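Local coordinates for flagellar motor switch protein fliG (Thermotoga maritima, PDB 3AJC) that probably forms part of the switch complex at the base of the basal body, which interacts with chemotaxis proteins and with motor components that determine the direction of flagellar rotation, at residues Ile92-Ala96 and Glu124-Met129; Leu138-Gln144 and Lys169-Asn173. One frame throughout, in Å; residues are numbered along the deposited sequence.

Contact 1: residues Ile92-Ala96 and Glu124-Met129; sequences IDTAA and EIRRRM
A96 packs its CB against R128 and M129 where helix 92-100 meets the end of helix 119-128. This CB lies 3.7 Å from CB of R128. M129 reaches the same methyl, with its CG 3.7 Å from A96 CB. I125 approaches from further back, its CG2 4.3 Å from A96 CB and its CD1 near A95. A96 has only a methyl, consistent with its CA lying 4.9 Å from CA of M129.

I92 packs one turn earlier in its helix. With CG1 anti to the carbonyl carbon, its CG2 branch is the one turned to the partner helix. CG2 touches CG of R128 at 3.3 Å and also meets the backbone around E124 and I125. The other branch ends beside the carboxylate of E124, with CD1 3.8 Å from OE1.

The chain comprises the middle and C-terminal domains of FliG. Helix 92-100 packs here against helix 119-128, next to helix 49-60. The short helical segments cross at -68°, with their axes 8.5 Å apart at closest approach. I125 extends the packing to helices 49-60 and 104-117; helix 49-60 also holds R58 of the EHPQR motif, which is important for FliM interaction.

The charged contact lies at the edge. D93 and R128 form a salt bridge, with OD2 of D93 2.7 Å from NH1 of R128. OD2 sits over one face of the guanidinium, and the carboxylate and guanidinium planes are 24° apart. The R128 chain bends at chi2 (-60°), which folds the guanidinium back across I92 to meet D93.

Contact 2: residues Leu138-Gln144 and Lys169-Asn173; sequences LDDRSIQ and KIFKN
The K169 side chain leaves its helix with CG opposite the backbone N (chi1 -168°) and stays extended to its amine. The CB of N173 points toward helix 140-147, and chi1 (-84°) sets the amide between Q144 and O of K169. The contact is a packing of two helix ends in the FliG C-terminal domain. The start of helix 140-147, N-capped by D139, meets the end of helix 164-171.

The K169 chain passes across I143, whose CD1 is 3.5 Å from CE. Its NZ then donates to the carbonyl O of L138 at 2.6 Å, nearly along the C=O axis.

The N173 amide bridges both segments. Its ND2 donates to O of K169 at 2.6 Å. Its OD1 accepts from NE2 of Q144 at 2.8 Å, in the carbonyl plane and with an N-H...O angle of 158°. Together these bonds fix the flip of the amide. A leucine here would probably leave NE2 of Q144 and O of K169 without these partners, and Q144 more free to turn.

CB of N173 rests on CG2 of I143, 3.8 Å away. At the edge of the contact, K172 and D140 form a salt bridge with a weak hydrogen bond, NZ of K172 being 3.2 Å from OD2 of D140.

How the contacts relate
Contact 1 lies near the centre of the chain, while the centre of contact 2 is about 22 Å from the centre of the chain. Both are only partly buried. They are about 24 Å apart, centre to centre, and do not touch. They share no helix, but they follow in series: helix 119-128 of contact 1 is followed in the chain by helix 140-147 of contact 2. Contact 1 is mainly apolar and has no hydrogen bond across it. Contact 2 depends more on polar groups, with side-chain amides and a lysine satisfying backbone and side-chain acceptors where helices begin and end.

Contact 1: residues Ile92-Ala96 and Glu124-Met129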
ATOM      1  N   ILE A  92       2.555   5.318   6.944  1.00 50.97           N
ATOM      2  CA  ILE A  92       3.190   4.950   5.683  1.00 50.88           C
ATOM      3  C   ILE A  92       2.287   4.155   4.743  1.00 49.10           C
ATOM      4  O   ILE A  92       2.294   4.389   3.540  1.00 48.13           O
ATOM      5  CB  ILE A  92       4.483   4.131   5.932  1.00 52.26           C
ATOM      6  CG1 ILE A  92       5.430   4.922   6.840  1.00 52.85           C
ATOM      7  CG2 ILE A  92       5.165   3.803   4.607  1.00 51.42           C
ATOM      8  CD1 ILE A  92       5.795   6.296   6.309  1.00 53.10           C
ATOM      9  N   ASP A  93       1.523   3.212   5.282  1.00 47.27           N
ATOM     10  CA  ASP A  93       0.626   2.407   4.456  1.00 46.43           C
ATOM     11  C   ASP A  93      -0.453   3.262   3.777  1.00 43.18           C
ATOM     12  O   ASP A  93      -0.736   3.108   2.592  1.00 40.72           O
ATOM     13  CB  ASP A  93      -0.019   1.311   5.303  1.00 50.28           C
ATOM     14  CG  ASP A  93       0.696  -0.023   5.163  1.00 55.03           C
ATOM     15  OD1 ASP A  93       0.517  -0.685   4.114  1.00 57.88           O
ATOM     16  OD2 ASP A  93       1.445  -0.402   6.091  1.00 56.19           O
ATOM     17  N   THR A  94      -1.058   4.160   4.540  1.00 40.47           N
ATOM     18  CA  THR A  94      -2.076   5.048   4.002  1.00 38.11           C
ATOM     19  C   THR A  94      -1.482   5.841   2.832  1.00 34.82           C
ATOM     20  O   THR A  94      -2.033   5.853   1.729  1.00 34.00           O
ATOM     21  CB  THR A  94      -2.554   6.026   5.080  1.00 37.93           C
ATOM     22  OG1 THR A  94      -3.033   5.277   6.200  1.00 39.08           O
ATOM     23  CG2 THR A  94      -3.676   6.921   4.552  1.00 37.16           C
ATOM     24  N   ALA A  95      -0.350   6.491   3.087  1.00 31.40           N
ATOM     25  CA  ALA A  95       0.337   7.289   2.080  1.00 30.23           C
ATOM     26  C   ALA A  95       0.629   6.489   0.807  1.00 29.27           C
ATOM     27  O   ALA A  95       0.338   6.948  -0.299  1.00 30.00           O
ATOM     28  CB  ALA A  95       1.629   7.846   2.658  1.00 25.68           C
ATOM     29  N   ALA A  96       1.199   5.300   0.976  1.00 26.25           N
ATOM     30  CA  ALA A  96       1.538   4.432  -0.142  1.00 26.98           C
ATOM     31  C   ALA A  96       0.306   4.045  -0.960  1.00 26.91           C
ATOM     32  O   ALA A  96       0.366   3.959  -2.189  1.00 24.28           O
ATOM     33  CB  ALA A  96       2.250   3.161   0.374  1.00 24.44           C
ATOM     34  N   GLU A 124      10.634   4.575   2.409  1.00 41.92           N
ATOM     35  CA  GLU A 124       9.676   3.794   3.174  1.00 43.28           C
ATOM     36  C   GLU A 124       8.368   3.690   2.387  1.00 42.27           C
ATOM     37  O   GLU A 124       7.756   2.621   2.315  1.00 42.42           O
ATOM     38  CB  GLU A 124       9.419   4.448   4.539  1.00 44.94           C
ATOM     39  CG  GLU A 124      10.442   4.076   5.610  1.00 50.16           C
ATOM     40  CD  GLU A 124      10.405   4.993   6.828  1.00 53.81           C
ATOM     41  OE1 GLU A 124       9.312   5.207   7.409  1.00 55.85           O
ATOM     42  OE2 GLU A 124      11.483   5.495   7.216  1.00 54.88           O
ATOM     43  N   ILE A 125       7.956   4.801   1.781  1.00 41.92           N
ATOM     44  CA  ILE A 125       6.708   4.846   1.017  1.00 39.65           C
ATOM     45  C   ILE A 125       6.775   4.003  -0.255  1.00 38.51           C
ATOM     46  O   ILE A 125       5.865   3.237  -0.557  1.00 36.00           O
ATOM     47  CB  ILE A 125       6.337   6.318   0.659  1.00 39.11           C
ATOM     48  CG1 ILE A 125       6.125   7.113   1.957  1.00 37.74           C
ATOM     49  CG2 ILE A 125       5.074   6.356  -0.208  1.00 34.53           C
ATOM     50  CD1 ILE A 125       5.799   8.584   1.781  1.00 32.82           C
ATOM     51  N   ARG A 126       7.865   4.148  -0.990  1.00 39.38           N
ATOM     52  CA  ARG A 126       8.041   3.405  -2.215  1.00 42.14           C
ATOM     53  C   ARG A 126       7.933   1.907  -1.945  1.00 43.19           C
ATOM     54  O   ARG A 126       7.144   1.208  -2.594  1.00 42.06           O
ATOM     55  CB  ARG A 126       9.397   3.739  -2.821  1.00 45.61           C
ATOM     56  CG  ARG A 126       9.582   3.240  -4.238  1.00 50.10           C
ATOM     57  CD  ARG A 126      10.993   3.489  -4.727  1.00 54.44           C
ATOM     58  NE  ARG A 126      11.930   3.699  -3.626  1.00 61.03           N
ATOM     59  CZ  ARG A 126      12.161   4.880  -3.055  1.00 63.37           C
ATOM     60  NH1 ARG A 126      11.519   5.964  -3.482  1.00 64.55           N
ATOM     61  NH2 ARG A 126      13.035   4.982  -2.061  1.00 64.33           N
ATOM     62  N   ARG A 127       8.712   1.415  -0.983  1.00 42.44           N
ATOM     63  CA  ARG A 127       8.672  -0.006  -0.655  1.00 43.77           C
ATOM     64  C   ARG A 127       7.292  -0.446  -0.169  1.00 42.51           C
ATOM     65  O   ARG A 127       6.898  -1.588  -0.375  1.00 41.80           O
ATOM     66  CB  ARG A 127       9.755  -0.356   0.378  1.00 45.79           C
ATOM     67  CG  ARG A 127      11.162  -0.399  -0.240  1.00 49.09           C
ATOM     68  CD  ARG A 127      12.247  -0.881   0.732  1.00 51.92           C
ATOM     69  NE  ARG A 127      12.463   0.047   1.845  1.00 53.92           N
ATOM     70  CZ  ARG A 127      11.838  -0.020   3.018  1.00 54.01           C
ATOM     71  NH1 ARG A 127      10.951  -0.978   3.251  1.00 55.15           N
ATOM     72  NH2 ARG A 127      12.088   0.881   3.955  1.00 54.02           N
ATOM     73  N   ARG A 128       6.552   0.457   0.464  1.00 40.47           N
ATOM     74  CA  ARG A 128       5.215   0.114   0.932  1.00 39.67           C
ATOM     75  C   ARG A 128       4.188   0.146  -0.203  1.00 36.89           C
ATOM     76  O   ARG A 128       3.055  -0.299  -0.029  1.00 35.34           O
ATOM     77  CB  ARG A 128       4.771   1.070   2.041  1.00 42.59           C
ATOM     78  CG  ARG A 128       5.301   0.709   3.408  1.00 50.19           C
ATOM     79  CD  ARG A 128       4.823  -0.675   3.805  1.00 53.02           C
ATOM     80  NE  ARG A 128       5.152  -0.986   5.191  1.00 58.69           N
ATOM     81  CZ  ARG A 128       4.684  -0.316   6.239  1.00 60.30           C
ATOM     82  NH1 ARG A 128       3.863   0.709   6.061  1.00 63.78           N
ATOM     83  NH2 ARG A 128       5.034  -0.672   7.466  1.00 63.26           N
ATOM     84  N   MET A 129       4.593   0.670  -1.357  1.00 34.51           N
ATOM     85  CA  MET A 129       3.708   0.772  -2.525  1.00 35.28           C
ATOM     86  C   MET A 129       3.592  -0.520  -3.342  1.00 33.74           C
ATOM     87  O   MET A 129       2.754  -0.628  -4.235  1.00 33.71           O
ATOM     88  CB  MET A 129       4.188   1.902  -3.446  1.00 31.34           C
ATOM     89  CG  MET A 129       3.791   3.299  -2.981  1.00 32.72           C
ATOM     90  SD  MET A 129       4.538   4.587  -3.999  1.00 32.72           S
ATOM     91  CE  MET A 129       3.543   4.447  -5.536  1.00 31.99           C
TER

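Contact 2: residues Leu138-Gln144 and Lys169-Asn173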
ATOM      1  N   LEU A 138       9.913  -8.457 -10.462  1.00 40.40           N
ATOM      2  CA  LEU A 138      11.025  -9.213  -9.892  1.00 41.24           C
ATOM      3  C   LEU A 138      11.666 -10.213 -10.842  1.00 40.67           C
ATOM      4  O   LEU A 138      11.001 -10.754 -11.727  1.00 39.43           O
ATOM      5  CB  LEU A 138      10.563  -9.944  -8.629  1.00 41.67           C
ATOM      6  CG  LEU A 138       9.766  -9.107  -7.622  1.00 43.13           C
ATOM      7  CD1 LEU A 138       9.525  -9.917  -6.347  1.00 43.09           C
ATOM      8  CD2 LEU A 138      10.528  -7.827  -7.307  1.00 44.56           C
ATOM      9  N   ASP A 139      12.966 -10.450 -10.663  1.00 41.40           N
ATOM     10  CA  ASP A 139      13.661 -11.416 -11.505  1.00 44.16           C
ATOM     11  C   ASP A 139      13.378 -12.808 -10.951  1.00 43.66           C
ATOM     12  O   ASP A 139      13.076 -12.961  -9.767  1.00 42.40           O
ATOM     13  CB  ASP A 139      15.168 -11.156 -11.531  1.00 47.62           C
ATOM     14  CG  ASP A 139      15.871 -11.686 -10.308  1.00 53.29           C
ATOM     15  OD1 ASP A 139      15.725 -11.079  -9.225  1.00 55.73           O
ATOM     16  OD2 ASP A 139      16.570 -12.719 -10.432  1.00 56.82           O
ATOM     17  N   ASP A 140      13.466 -13.810 -11.821  1.00 44.51           N
ATOM     18  CA  ASP A 140      13.194 -15.198 -11.468  1.00 46.42           C
ATOM     19  C   ASP A 140      13.835 -15.725 -10.187  1.00 46.06           C
ATOM     20  O   ASP A 140      13.188 -16.450  -9.435  1.00 46.38           O
ATOM     21  CB  ASP A 140      13.546 -16.103 -12.654  1.00 48.19           C
ATOM     22  CG  ASP A 140      12.477 -16.078 -13.742  1.00 51.29           C
ATOM     23  OD1 ASP A 140      11.864 -15.013 -13.956  1.00 52.56           O
ATOM     24  OD2 ASP A 140      12.251 -17.123 -14.391  1.00 56.14           O
ATOM     25  N   ARG A 141      15.087 -15.368  -9.925  1.00 46.12           N
ATOM     26  CA  ARG A 141      15.747 -15.840  -8.709  1.00 46.75           C
ATOM     27  C   ARG A 141      15.030 -15.292  -7.479  1.00 44.89           C
ATOM     28  O   ARG A 141      14.736 -16.034  -6.543  1.00 45.35           O
ATOM     29  CB  ARG A 141      17.216 -15.414  -8.686  1.00 50.65           C
ATOM     30  CG  ARG A 141      18.005 -15.818  -9.927  1.00 57.94           C
ATOM     31  CD  ARG A 141      19.153 -16.761  -9.587  1.00 61.84           C
ATOM     32  NE  ARG A 141      18.694 -18.112  -9.272  1.00 66.39           N
ATOM     33  CZ  ARG A 141      19.468 -19.063  -8.755  1.00 68.54           C
ATOM     34  NH1 ARG A 141      20.746 -18.810  -8.487  1.00 68.20           N
ATOM     35  NH2 ARG A 141      18.967 -20.269  -8.509  1.00 69.79           N
ATOM     36  N   SER A 142      14.754 -13.992  -7.485  1.00 42.27           N
ATOM     37  CA  SER A 142      14.057 -13.347  -6.375  1.00 39.89           C
ATOM     38  C   SER A 142      12.708 -14.017  -6.116  1.00 39.01           C
ATOM     39  O   SER A 142      12.326 -14.254  -4.970  1.00 36.79           O
ATOM     40  CB  SER A 142      13.835 -11.862  -6.678  1.00 40.60           C
ATOM     41  OG  SER A 142      15.041 -11.132  -6.566  1.00 40.47           O
ATOM     42  N   ILE A 143      11.986 -14.303  -7.193  1.00 38.00           N
ATOM     43  CA  ILE A 143      10.685 -14.954  -7.100  1.00 38.19           C
ATOM     44  C   ILE A 143      10.804 -16.325  -6.404  1.00 38.82           C
ATOM     45  O   ILE A 143       9.982 -16.661  -5.551  1.00 37.82           O
ATOM     46  CB  ILE A 143      10.064 -15.098  -8.506  1.00 35.83           C
ATOM     47  CG1 ILE A 143       9.737 -13.700  -9.048  1.00 35.29           C
ATOM     48  CG2 ILE A 143       8.839 -15.992  -8.462  1.00 36.50           C
ATOM     49  CD1 ILE A 143       9.077 -13.689 -10.410  1.00 31.82           C
ATOM     50  N   GLN A 144      11.829 -17.098  -6.763  1.00 39.17           N
ATOM     51  CA  GLN A 144      12.070 -18.401  -6.142  1.00 41.14           C
ATOM     52  C   GLN A 144      12.361 -18.197  -4.652  1.00 41.52           C
ATOM     53  O   GLN A 144      11.860 -18.922  -3.796  1.00 43.53           O
ATOM     54  CB  GLN A 144      13.255 -19.094  -6.816  1.00 41.60           C
ATOM     55  CG  GLN A 144      12.944 -19.653  -8.203  1.00 41.76           C
ATOM     56  CD  GLN A 144      14.178 -19.753  -9.097  1.00 43.64           C
ATOM     57  OE1 GLN A 144      15.295 -19.955  -8.618  1.00 45.43           O
ATOM     58  NE2 GLN A 144      13.972 -19.625 -10.407  1.00 40.68           N
ATOM     59  N   LYS A 169       4.419 -16.653 -14.528  1.00 42.61           N
ATOM     60  CA  LYS A 169       5.752 -16.386 -14.008  1.00 43.09           C
ATOM     61  C   LYS A 169       5.991 -17.037 -12.640  1.00 42.48           C
ATOM     62  O   LYS A 169       7.118 -17.429 -12.321  1.00 40.95           O
ATOM     63  CB  LYS A 169       6.028 -14.882 -13.934  1.00 43.85           C
ATOM     64  CG  LYS A 169       7.503 -14.585 -13.680  1.00 45.46           C
ATOM     65  CD  LYS A 169       7.865 -13.128 -13.910  1.00 48.09           C
ATOM     66  CE  LYS A 169       9.382 -12.936 -13.843  1.00 48.91           C
ATOM     67  NZ  LYS A 169       9.804 -11.510 -13.953  1.00 51.42           N
ATOM     68  N   ILE A 170       4.940 -17.157 -11.835  1.00 39.55           N
ATOM     69  CA  ILE A 170       5.082 -17.786 -10.529  1.00 39.80           C
ATOM     70  C   ILE A 170       5.252 -19.293 -10.704  1.00 42.14           C
ATOM     71  O   ILE A 170       6.158 -19.901 -10.126  1.00 40.12           O
ATOM     72  CB  ILE A 170       3.853 -17.530  -9.627  1.00 35.90           C
ATOM     73  CG1 ILE A 170       3.889 -16.095  -9.103  1.00 35.56           C
ATOM     74  CG2 ILE A 170       3.842 -18.526  -8.460  1.00 33.98           C
ATOM     75  CD1 ILE A 170       2.671 -15.691  -8.317  1.00 31.91           C
ATOM     76  N   PHE A 171       4.378 -19.883 -11.514  1.00 44.39           N
ATOM     77  CA  PHE A 171       4.421 -21.314 -11.768  1.00 47.05           C
ATOM     78  C   PHE A 171       5.757 -21.788 -12.323  1.00 45.68           C
ATOM     79  O   PHE A 171       6.358 -22.703 -11.774  1.00 47.18           O
ATOM     80  CB  PHE A 171       3.302 -21.727 -12.723  1.00 51.22           C
ATOM     81  CG  PHE A 171       2.650 -23.017 -12.342  1.00 55.89           C
ATOM     82  CD1 PHE A 171       1.760 -23.059 -11.275  1.00 56.82           C
ATOM     83  CD2 PHE A 171       2.976 -24.203 -12.998  1.00 57.72           C
ATOM     84  CE1 PHE A 171       1.209 -24.261 -10.850  1.00 57.89           C
ATOM     85  CE2 PHE A 171       2.429 -25.414 -12.581  1.00 59.32           C
ATOM     86  CZ  PHE A 171       1.542 -25.436 -11.501  1.00 58.79           C
ATOM     87  N   LYS A 172       6.241 -21.173 -13.393  1.00 44.76           N
ATOM     88  CA  LYS A 172       7.507 -21.627 -13.950  1.00 46.86           C
ATOM     89  C   LYS A 172       8.684 -21.470 -12.986  1.00 46.26           C
ATOM     90  O   LYS A 172       9.798 -21.900 -13.280  1.00 46.83           O
ATOM     91  CB  LYS A 172       7.800 -20.928 -15.285  1.00 47.97           C
ATOM     92  CG  LYS A 172       8.081 -19.434 -15.257  1.00 50.29           C
ATOM     93  CD  LYS A 172       8.246 -18.956 -16.711  1.00 54.87           C
ATOM     94  CE  LYS A 172       8.442 -17.445 -16.858  1.00 55.80           C
ATOM     95  NZ  LYS A 172       9.785 -16.934 -16.456  1.00 57.73           N
ATOM     96  N   ASN A 173       8.428 -20.885 -11.819  1.00 45.30           N
ATOM     97  CA  ASN A 173       9.478 -20.680 -10.827  1.00 43.12           C
ATOM     98  C   ASN A 173       9.336 -21.531  -9.565  1.00 42.28           C
ATOM     99  O   ASN A 173      10.082 -21.349  -8.605  1.00 43.05           O
ATOM    100  CB  ASN A 173       9.546 -19.198 -10.447  1.00 44.28           C
ATOM    101  CG  ASN A 173      10.397 -18.380 -11.417  1.00 45.83           C
ATOM    102  OD1 ASN A 173      11.620 -18.525 -11.459  1.00 46.03           O
ATOM    103  ND2 ASN A 173       9.750 -17.520 -12.200  1.00 42.82           N
TER